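Long-range contacts in erythrocyte membrane protein 1 (Plasmodium falciparum, PDB 2XU0), which probably binds host cell-surface receptors as a parasite adhesin, this chain being its N-terminal segment and first Duffy-binding-like domain, a rosetting domain: residues 260-265 with 300-305; 274-279 with 293-298; 329-334 with 464-469. The protein carries 10 engineered substitutions. All blocks are in the same frame, centred on the assembly; numbering follows the deposited sequence.

Contacts 1 and 2 lie side by side in the Duffy-binding part of the domain, their centres about 12 Å apart. Along the chain contact 2 is nested inside the loop that contact 1 closes: helix 249-268 leads into 274-279, the hairpin of strands 279-281 and 287-289 follows, and the return passes through 293-298 to 300-305. The two touch directly, with Tyr278 packed on Pro303 and Thr304. Helix 311-338 comes next and carries the 329-334 half of contact 3; the other half, 464-469, lies between helix 457-460 and strand 475-477. Contacts 1 and 3 sit on opposite sides of the chain's centre, about 42 Å apart between centres.

Contact 1: residues 260-265 with 300-305; sequences NREQIW and GAPPTY
Trp265 and Arg261, one turn apart on helix 249-268 of the Duffy-binding-like domain, close on Pro302 in the loop that leads toward helix 311-338. CB of Trp265 points toward the loop, and with CG opposite the backbone N (chi1 180°) the indole continues out along it; three loop residues meet the ring system. Pro302 CB lies over the five-membered ring in a CH-pi contact, 4.1 Å from its centroid. Pro303 CD comes in above the rim, 3.4 Å from Trp265 NE1, and the Thr304 methyl CG2 approaches the six-membered ring off-centre, 3.7 Å from Trp265 CZ3. The indole N-H is itself bonded to the carbonyl of Cys295, which helps fix the rotation of the ring.

Arg261 approaches the same proline differently. Its chain bends at chi3 (-71°) and brings the guanidinium across Pro302, whose CG covers one face. At the edge of that group NH2 donates to Thr304 O at 2.8 Å; the acceptor lies nearly in the guanidinium plane, but the angle at the hydrogen is a modest 133°. A water accepts a hydrogen bond from Arg261 NH1 and donates one to Pro302 O, while NE forms a salt bridge with Asp307. Backbone and carboxylate partners together fix the guanidinium with one face toward Pro302 CG.

The hydroxyl of Thr304 turns to Glu27 of helix 22-39, in the N-terminal segment, so that this segment is tied to the same loop. On the more solvent-exposed side, the extended side chain of Glu262 runs alongside Gly300, with CG 3.3 Å from Gly300 O. On the backbone here a second water donates one hydrogen bond to Glu262 O and another to Gly300 O, each 2.7 Å long.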
loop_
_atom_site.group_PDB
_atom_site.type_symbol
_atom_site.label_atom_id
_atom_site.label_comp_id
_atom_site.label_asym_id
_atom_site.label_seq_id
_atom_site.Cartn_x
_atom_site.Cartn_y
_atom_site.Cartn_z
ATOM N N ASN A 260 11.067 -14.072 14.188
ATOM C CA ASN A 260 11.167 -12.785 14.860
ATOM C C ASN A 260 10.086 -11.790 14.542
ATOM O O ASN A 260 10.115 -10.695 15.100
ATOM C CB ASN A 260 12.556 -12.180 14.601
ATOM C CG ASN A 260 13.669 -13.017 15.180
ATOM O OD1 ASN A 260 13.948 -12.967 16.374
ATOM N ND2 ASN A 260 14.246 -13.878 14.374
ATOM N N ARG A 261 9.142 -12.128 13.646
ATOM C CA ARG A 261 8.098 -11.184 13.207
ATOM C C ARG A 261 7.281 -10.556 14.326
ATOM O O ARG A 261 6.895 -9.404 14.214
ATOM C CB ARG A 261 7.198 -11.781 12.102
ATOM C CG ARG A 261 6.275 -12.907 12.579
ATOM C CD ARG A 261 5.549 -13.585 11.431
ATOM N NE ARG A 261 4.519 -12.734 10.826
ATOM C CZ ARG A 261 3.257 -12.672 11.223
ATOM N NH1 ARG A 261 2.845 -13.390 12.263
ATOM N NH2 ARG A 261 2.394 -11.901 10.585
ATOM N N GLU A 262 7.043 -11.308 15.414
ATOM C CA GLU A 262 6.262 -10.838 16.549
ATOM C C GLU A 262 6.906 -9.648 17.251
ATOM O O GLU A 262 6.214 -8.667 17.469
ATOM C CB GLU A 262 5.984 -11.984 17.519
ATOM C CG GLU A 262 5.110 -11.546 18.674
ATOM C CD GLU A 262 4.927 -12.612 19.731
ATOM O OE1 GLU A 262 5.243 -12.336 20.911
ATOM O OE2 GLU A 262 4.457 -13.719 19.383
ATOM N N GLN A 263 8.207 -9.729 17.596
ATOM C CA GLN A 263 8.986 -8.637 18.229
ATOM C C GLN A 263 9.105 -7.463 17.262
ATOM O O GLN A 263 8.954 -6.300 17.667
ATOM C CB GLN A 263 10.415 -9.084 18.568
ATOM C CG GLN A 263 10.555 -10.388 19.311
ATOM C CD GLN A 263 12.007 -10.686 19.558
ATOM O OE1 GLN A 263 12.681 -9.990 20.328
ATOM N NE2 GLN A 263 12.521 -11.718 18.890
ATOM N N ILE A 264 9.342 -7.763 15.968
ATOM C CA ILE A 264 9.414 -6.728 14.929
ATOM C C ILE A 264 8.096 -5.912 14.904
ATOM O O ILE A 264 8.142 -4.675 14.903
ATOM C CB ILE A 264 9.841 -7.318 13.547
ATOM C CG1 ILE A 264 11.338 -7.772 13.605
ATOM C CG2 ILE A 264 9.632 -6.269 12.393
ATOM C CD1 ILE A 264 11.758 -9.056 12.715
ATOM N N TRP A 265 6.930 -6.600 14.957
ATOM C CA TRP A 265 5.615 -5.921 14.976
ATOM C C TRP A 265 5.497 -5.047 16.227
ATOM O O TRP A 265 4.901 -3.973 16.152
ATOM C CB TRP A 265 4.459 -6.934 14.958
ATOM C CG TRP A 265 3.090 -6.273 14.987
ATOM C CD1 TRP A 265 2.253 -6.170 16.057
ATOM C CD2 TRP A 265 2.469 -5.544 13.920
ATOM N NE1 TRP A 265 1.170 -5.388 15.737
ATOM C CE2 TRP A 265 1.248 -5.043 14.412
ATOM C CE3 TRP A 265 2.815 -5.289 12.577
ATOM C CZ2 TRP A 265 0.386 -4.280 13.624
ATOM C CZ3 TRP A 265 1.963 -4.528 11.800
ATOM C CH2 TRP A 265 0.748 -4.068 12.303
ATOM N N GLY A 300 1.260 -9.790 21.563
ATOM C CA GLY A 300 1.971 -10.945 21.033
ATOM C C GLY A 300 1.780 -11.046 19.531
ATOM O O GLY A 300 2.159 -10.114 18.811
ATOM N N ALA A 301 1.169 -12.169 19.048
ATOM C CA ALA A 301 0.957 -12.461 17.624
ATOM C C ALA A 301 0.405 -11.292 16.822
ATOM O O ALA A 301 -0.658 -10.777 17.152
ATOM C CB ALA A 301 0.062 -13.687 17.450
ATOM N N PRO A 302 1.107 -10.852 15.755
ATOM C CA PRO A 302 0.603 -9.712 14.968
ATOM C C PRO A 302 -0.836 -9.904 14.483
ATOM O O PRO A 302 -1.246 -11.029 14.183
ATOM C CB PRO A 302 1.603 -9.620 13.812
ATOM C CG PRO A 302 2.851 -10.194 14.352
ATOM C CD PRO A 302 2.434 -11.295 15.283
ATOM N N PRO A 303 -1.650 -8.846 14.372
ATOM C CA PRO A 303 -3.028 -9.063 13.884
ATOM C C PRO A 303 -3.076 -9.169 12.357
ATOM O O PRO A 303 -4.143 -9.369 11.797
ATOM C CB PRO A 303 -3.782 -7.831 14.398
ATOM C CG PRO A 303 -2.727 -6.766 14.491
ATOM C CD PRO A 303 -1.374 -7.412 14.592
ATOM N N THR A 304 -1.921 -8.982 11.696
ATOM C CA THR A 304 -1.824 -8.983 10.243
ATOM C C THR A 304 -1.037 -10.173 9.725
ATOM O O THR A 304 -0.120 -10.689 10.387
ATOM C CB THR A 304 -1.262 -7.610 9.692
ATOM O OG1 THR A 304 -1.231 -7.662 8.265
ATOM C CG2 THR A 304 0.164 -7.310 10.153
ATOM N N TYR A 305 -1.356 -10.529 8.481
ATOM C CA TYR A 305 -0.698 -11.574 7.699
ATOM C C TYR A 305 -0.325 -11.029 6.314
ATOM O O TYR A 305 -0.092 -11.801 5.398
ATOM C CB TYR A 305 -1.584 -12.814 7.618
ATOM C CG TYR A 305 -1.929 -13.347 8.999
ATOM C CD1 TYR A 305 -1.066 -14.216 9.674
ATOM C CD2 TYR A 305 -3.087 -12.935 9.656
ATOM C CE1 TYR A 305 -1.389 -14.711 10.945
ATOM C CE2 TYR A 305 -3.405 -13.410 10.931
ATOM C CZ TYR A 305 -2.584 -14.339 11.543
ATOM O OH TYR A 305 -2.937 -14.796 12.789
HETATM O O HOH W 1 0.261 -13.168 13.359
HETATM O O HOH W 2 3.815 -7.984 18.525
#

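Contact 2: residues 274-279 with 293-298; sequences YYADYF and GKCGHN
At the foot of the short hairpin of strands 279-281 and 287-289, Ala276 and Cys295 pair the two loops that enter and leave it. Cys295 N donates to Ala276 O at 2.8 Å, fairly straight at 164°. The preceding Lys294 N donates to Tyr274 O, two residues before Ala276, at 3.2 Å; both donors sit above the planes of their carbonyls. Tyr274 O also receives a weak bond from Ala276 N, which closes an inverse gamma turn centred on Tyr275, and it faces Gly293 CA at 3.0 Å in a CA-H...O contact. Having no side chain, Gly293 can lie this close to the turn.

The carboxylate of Asp277 also grips Gly293. Its CG sits beside the backbone N (chi1 -73°), and OD1 accepts from Gly293 N at 2.9 Å through its syn lone pair. The same oxygen is bonded by Ser290 OG, so a single buried acceptor joins the incoming loop to two points of the outgoing one.

Lys294, Cys295 and Gly296 all take left-handed backbone angles, and this tight curl is closed by bonds from Gly296 N to Gly293 O and from His297 N to Lys294 O. Lys294 passes its CG near Tyr274 CA, at 3.8 Å, then bends at chi3 and chi4; its ammonium is received by the carbonyls of Ala272 and Cys270 and by Asn74 OD1. Cys295 SG lies 4.1 Å from Ala276 CB and is disulfide-bonded to Cys189 of helix 186-204. Backbone hydrogen bonds, the Asp277 carboxylate and this disulfide close the base of a two-stranded antiparallel beta hairpin and fasten it to the helical body of the Duffy-binding-like domain.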
loop_
_atom_site.group_PDB
_atom_site.type_symbol
_atom_site.label_atom_id
_atom_site.label_comp_id
_atom_site.label_asym_id
_atom_site.label_seq_id
_atom_site.Cartn_x
_atom_site.Cartn_y
_atom_site.Cartn_z
ATOM N N TYR A 274 -2.801 4.913 21.128
ATOM C CA TYR A 274 -3.537 3.992 22.002
ATOM C C TYR A 274 -4.867 3.580 21.391
ATOM O O TYR A 274 -5.182 2.403 21.373
ATOM C CB TYR A 274 -3.759 4.555 23.421
ATOM C CG TYR A 274 -4.453 3.547 24.315
ATOM C CD1 TYR A 274 -3.759 2.457 24.840
ATOM C CD2 TYR A 274 -5.825 3.628 24.558
ATOM C CE1 TYR A 274 -4.399 1.507 25.633
ATOM C CE2 TYR A 274 -6.477 2.680 25.349
ATOM C CZ TYR A 274 -5.756 1.629 25.894
ATOM O OH TYR A 274 -6.390 0.692 26.675
ATOM N N TYR A 275 -5.627 4.536 20.887
ATOM C CA TYR A 275 -6.925 4.280 20.296
ATOM C C TYR A 275 -6.784 4.028 18.796
ATOM O O TYR A 275 -7.139 4.854 17.949
ATOM C CB TYR A 275 -7.906 5.402 20.659
ATOM C CG TYR A 275 -8.119 5.537 22.158
ATOM C CD1 TYR A 275 -8.998 4.693 22.838
ATOM C CD2 TYR A 275 -7.489 6.548 22.888
ATOM C CE1 TYR A 275 -9.223 4.831 24.210
ATOM C CE2 TYR A 275 -7.695 6.689 24.267
ATOM C CZ TYR A 275 -8.564 5.827 24.924
ATOM O OH TYR A 275 -8.785 5.950 26.280
ATOM N N ALA A 276 -6.170 2.887 18.486
ATOM C CA ALA A 276 -5.928 2.401 17.121
ATOM C C ALA A 276 -5.788 0.896 17.180
ATOM O O ALA A 276 -4.990 0.360 17.952
ATOM C CB ALA A 276 -4.679 3.036 16.527
ATOM N N ASP A 277 -6.592 0.206 16.394
ATOM C CA ASP A 277 -6.528 -1.255 16.370
ATOM C C ASP A 277 -6.631 -1.756 14.944
ATOM O O ASP A 277 -7.221 -1.075 14.101
ATOM C CB ASP A 277 -7.650 -1.873 17.245
ATOM C CG ASP A 277 -7.388 -1.703 18.727
ATOM O OD1 ASP A 277 -6.604 -2.506 19.288
ATOM O OD2 ASP A 277 -7.858 -0.692 19.296
ATOM N N TYR A 278 -6.050 -2.929 14.666
ATOM C CA TYR A 278 -6.139 -3.499 13.316
ATOM C C TYR A 278 -7.437 -4.290 13.192
ATOM O O TYR A 278 -7.743 -5.118 14.056
ATOM C CB TYR A 278 -4.938 -4.412 13.023
ATOM C CG TYR A 278 -4.830 -4.807 11.561
ATOM C CD1 TYR A 278 -4.482 -3.871 10.592
ATOM C CD2 TYR A 278 -5.067 -6.114 11.151
ATOM C CE1 TYR A 278 -4.405 -4.217 9.248
ATOM C CE2 TYR A 278 -4.934 -6.486 9.810
ATOM C CZ TYR A 278 -4.599 -5.529 8.863
ATOM O OH TYR A 278 -4.554 -5.821 7.523
ATOM N N PHE A 279 -8.187 -4.048 12.124
ATOM C CA PHE A 279 -9.426 -4.779 11.913
ATOM C C PHE A 279 -9.391 -5.474 10.574
ATOM O O PHE A 279 -8.978 -4.879 9.572
ATOM C CB PHE A 279 -10.650 -3.836 11.941
ATOM C CG PHE A 279 -10.924 -3.101 13.230
ATOM C CD1 PHE A 279 -11.955 -3.501 14.071
ATOM C CD2 PHE A 279 -10.196 -1.964 13.571
ATOM C CE1 PHE A 279 -12.250 -2.777 15.231
ATOM C CE2 PHE A 279 -10.479 -1.254 14.745
ATOM C CZ PHE A 279 -11.501 -1.671 15.571
ATOM N N GLY A 293 -5.364 -1.818 21.859
ATOM C CA GLY A 293 -4.887 -0.595 21.231
ATOM C C GLY A 293 -3.454 -0.668 20.749
ATOM O O GLY A 293 -2.814 -1.730 20.782
ATOM N N LYS A 294 -2.943 0.475 20.266
ATOM C CA LYS A 294 -1.578 0.529 19.720
ATOM C C LYS A 294 -1.364 -0.548 18.597
ATOM O O LYS A 294 -0.267 -1.111 18.464
ATOM C CB LYS A 294 -0.535 0.400 20.858
ATOM C CG LYS A 294 -0.601 1.504 21.932
ATOM C CD LYS A 294 0.581 1.399 22.898
ATOM C CE LYS A 294 1.946 1.688 22.298
ATOM N NZ LYS A 294 1.988 3.010 21.625
ATOM N N CYS A 295 -2.448 -0.878 17.855
ATOM C CA CYS A 295 -2.448 -1.858 16.753
ATOM C C CYS A 295 -1.981 -3.253 17.188
ATOM O O CYS A 295 -1.367 -3.965 16.381
ATOM C CB CYS A 295 -1.634 -1.352 15.557
ATOM S SG CYS A 295 -2.002 0.338 15.045
ATOM N N GLY A 296 -2.264 -3.632 18.447
ATOM C CA GLY A 296 -1.854 -4.925 18.983
ATOM C C GLY A 296 -0.445 -4.992 19.525
ATOM O O GLY A 296 0.082 -6.089 19.742
ATOM N N HIS A 297 0.164 -3.825 19.786
ATOM C CA HIS A 297 1.516 -3.679 20.344
ATOM C C HIS A 297 1.731 -4.543 21.590
ATOM O O HIS A 297 2.823 -5.095 21.788
ATOM C CB HIS A 297 1.780 -2.189 20.691
ATOM C CG HIS A 297 3.091 -1.917 21.371
ATOM N ND1 HIS A 297 4.288 -2.000 20.690
ATOM C CD2 HIS A 297 3.347 -1.623 22.670
ATOM C CE1 HIS A 297 5.232 -1.737 21.587
ATOM N NE2 HIS A 297 4.707 -1.497 22.790
ATOM N N ASN A 298 0.708 -4.654 22.434
ATOM C CA ASN A 298 0.861 -5.385 23.709
ATOM C C ASN A 298 0.352 -6.814 23.689
ATOM O O ASN A 298 0.347 -7.433 24.744
ATOM C CB ASN A 298 0.139 -4.602 24.847
ATOM C CG ASN A 298 0.473 -3.131 24.961
ATOM O OD1 ASN A 298 -0.347 -2.254 24.643
ATOM N ND2 ASN A 298 1.675 -2.833 25.433
#

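Contact 3: residues 329-334 with 464-469; sequences IKIDKV and SEYCKT
Ser464 OG accepts the backbone N-H of Tyr466 at 3.2 Å, and the methyl groups of Ile331 and Val334 close over it from helix 311-338. The bond, 152° at the hydrogen, makes an ST turn that opens the short 3-10 segment 465-467. A chi1 of 170° swings OG away from its own N and beside the carbonyl carbon, within range of Tyr466 N, and the bond gives this buried oxygen a polar partner amid largely apolar surroundings. Ile331 CD1 comes to 3.6 Å from Ser464 OG, and Val334 CG1 to 3.9 Å from the same oxygen.

The contact between the segments is otherwise one of branched side chains against the turn. Val334 aims CG1 between Ser464 and Tyr466 and on to the sulfur of Cys467, where CG1 and SG are 3.6 Å apart; the same methyl lies 4.1 Å from Tyr466 CB. One turn of helix separates it from Ile331, whose other branch, CG2, meets the tyrosine at the ring edge, near its plane, 3.9 Å from CE2. The two side chains cross there at about a right angle. One face of the phenol ring is covered by Glu465 CG, positioned over its centre, and the hydroxyl has a weak hydrogen bond with Lys335 NZ.

Cys467 forms a disulfide with Cys377 on helix 371-407, and Tyr380 of that helix packs on both Ile331 and Val334. In the C-terminal subdomain of the Duffy-binding-like domain, a disulfide-tied 3-10 turn, between helix 457-460 and strand 475-477, thus packs against helix 311-338 beside helix 371-407.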
loop_
_atom_site.group_PDB
_atom_site.type_symbol
_atom_site.label_atom_id
_atom_site.label_comp_id
_atom_site.label_asym_id
_atom_site.label_seq_id
_atom_site.Cartn_x
_atom_site.Cartn_y
_atom_site.Cartn_z
ATOM N N ILE A 329 -10.001 13.999 -2.629
ATOM C CA ILE A 329 -9.359 15.275 -2.314
ATOM C C ILE A 329 -9.284 16.187 -3.553
ATOM O O ILE A 329 -9.588 17.388 -3.463
ATOM C CB ILE A 329 -7.968 15.045 -1.701
ATOM C CG1 ILE A 329 -8.078 14.400 -0.289
ATOM C CG2 ILE A 329 -7.139 16.360 -1.689
ATOM C CD1 ILE A 329 -6.760 13.806 0.230
ATOM N N LYS A 330 -8.899 15.610 -4.704
ATOM C CA LYS A 330 -8.748 16.362 -5.944
ATOM C C LYS A 330 -10.075 16.822 -6.511
ATOM O O LYS A 330 -10.138 17.948 -6.980
ATOM C CB LYS A 330 -7.914 15.592 -6.974
ATOM C CG LYS A 330 -6.541 15.290 -6.462
ATOM C CD LYS A 330 -5.569 14.972 -7.557
ATOM C CE LYS A 330 -4.190 14.835 -6.960
ATOM N NZ LYS A 330 -3.370 16.058 -7.128
ATOM N N ILE A 331 -11.139 15.997 -6.430
ATOM C CA ILE A 331 -12.478 16.366 -6.918
ATOM C C ILE A 331 -13.023 17.589 -6.152
ATOM O O ILE A 331 -13.606 18.484 -6.768
ATOM C CB ILE A 331 -13.456 15.163 -6.903
ATOM C CG1 ILE A 331 -13.108 14.113 -7.981
ATOM C CG2 ILE A 331 -14.952 15.589 -6.956
ATOM C CD1 ILE A 331 -13.359 14.501 -9.393
ATOM N N ASP A 332 -12.812 17.610 -4.819
ATOM C CA ASP A 332 -13.211 18.695 -3.917
ATOM C C ASP A 332 -12.558 20.026 -4.283
ATOM O O ASP A 332 -13.243 21.052 -4.262
ATOM C CB ASP A 332 -12.955 18.320 -2.446
ATOM C CG ASP A 332 -13.921 17.282 -1.903
ATOM O OD1 ASP A 332 -13.560 16.593 -0.921
ATOM O OD2 ASP A 332 -15.044 17.156 -2.460
ATOM N N LYS A 333 -11.264 19.999 -4.677
ATOM C CA LYS A 333 -10.535 21.194 -5.105
ATOM C C LYS A 333 -11.048 21.672 -6.458
ATOM O O LYS A 333 -11.125 22.884 -6.699
ATOM C CB LYS A 333 -9.017 20.942 -5.140
ATOM C CG LYS A 333 -8.191 22.052 -4.502
ATOM C CD LYS A 333 -7.910 23.210 -5.466
ATOM C CE LYS A 333 -7.164 24.358 -4.820
ATOM N NZ LYS A 333 -8.065 25.240 -4.036
ATOM N N VAL A 334 -11.422 20.727 -7.339
ATOM C CA VAL A 334 -11.996 21.055 -8.651
ATOM C C VAL A 334 -13.385 21.685 -8.436
ATOM O O VAL A 334 -13.686 22.728 -9.032
ATOM C CB VAL A 334 -12.043 19.821 -9.593
ATOM C CG1 VAL A 334 -12.980 20.045 -10.775
ATOM C CG2 VAL A 334 -10.640 19.449 -10.066
ATOM N N SER A 464 -13.758 15.163 -14.358
ATOM C CA SER A 464 -14.713 15.415 -13.272
ATOM C C SER A 464 -16.022 15.931 -13.885
ATOM O O SER A 464 -15.985 16.626 -14.904
ATOM C CB SER A 464 -14.175 16.490 -12.327
ATOM O OG SER A 464 -15.193 16.897 -11.423
ATOM N N GLU A 465 -17.165 15.632 -13.246
ATOM C CA GLU A 465 -18.478 16.126 -13.686
ATOM C C GLU A 465 -18.520 17.668 -13.698
ATOM O O GLU A 465 -19.219 18.245 -14.516
ATOM C CB GLU A 465 -19.624 15.553 -12.820
ATOM C CG GLU A 465 -19.670 16.050 -11.379
ATOM C CD GLU A 465 -20.972 15.794 -10.643
ATOM O OE1 GLU A 465 -22.044 16.199 -11.149
ATOM O OE2 GLU A 465 -20.913 15.220 -9.532
ATOM N N TYR A 466 -17.757 18.312 -12.800
ATOM C CA TYR A 466 -17.652 19.771 -12.663
ATOM C C TYR A 466 -16.924 20.424 -13.834
ATOM O O TYR A 466 -16.998 21.635 -13.995
ATOM C CB TYR A 466 -17.013 20.143 -11.309
ATOM C CG TYR A 466 -17.743 19.508 -10.148
ATOM C CD1 TYR A 466 -19.084 19.801 -9.897
ATOM C CD2 TYR A 466 -17.128 18.543 -9.355
ATOM C CE1 TYR A 466 -19.790 19.157 -8.880
ATOM C CE2 TYR A 466 -17.819 17.904 -8.323
ATOM C CZ TYR A 466 -19.153 18.212 -8.093
ATOM O OH TYR A 466 -19.843 17.610 -7.067
ATOM N N CYS A 467 -16.255 19.612 -14.661
ATOM C CA CYS A 467 -15.453 20.011 -15.824
ATOM C C CYS A 467 -16.177 19.842 -17.141
ATOM O O CYS A 467 -15.639 20.260 -18.173
ATOM C CB CYS A 467 -14.120 19.265 -15.828
ATOM S SG CYS A 467 -13.127 19.557 -14.352
ATOM N N LYS A 468 -17.380 19.219 -17.136
ATOM C CA LYS A 468 -18.133 19.010 -18.384
ATOM C C LYS A 468 -18.448 20.349 -19.055
ATOM O O LYS A 468 -18.418 21.394 -18.382
ATOM C CB LYS A 468 -19.433 18.218 -18.142
ATOM C CG LYS A 468 -19.199 16.756 -17.788
ATOM C CD LYS A 468 -20.504 16.045 -17.466
ATOM C CE LYS A 468 -20.355 14.542 -17.437
ATOM N NZ LYS A 468 -19.654 14.058 -16.213
ATOM N N THR A 469 -18.714 20.320 -20.387
ATOM C CA THR A 469 -19.089 21.522 -21.145
ATOM C C THR A 469 -20.416 22.020 -20.561
ATOM O O THR A 469 -21.189 21.207 -20.060
ATOM C CB THR A 469 -19.243 21.215 -22.653
ATOM O OG1 THR A 469 -20.231 20.200 -22.846
ATOM C CG2 THR A 469 -17.937 20.811 -23.315
#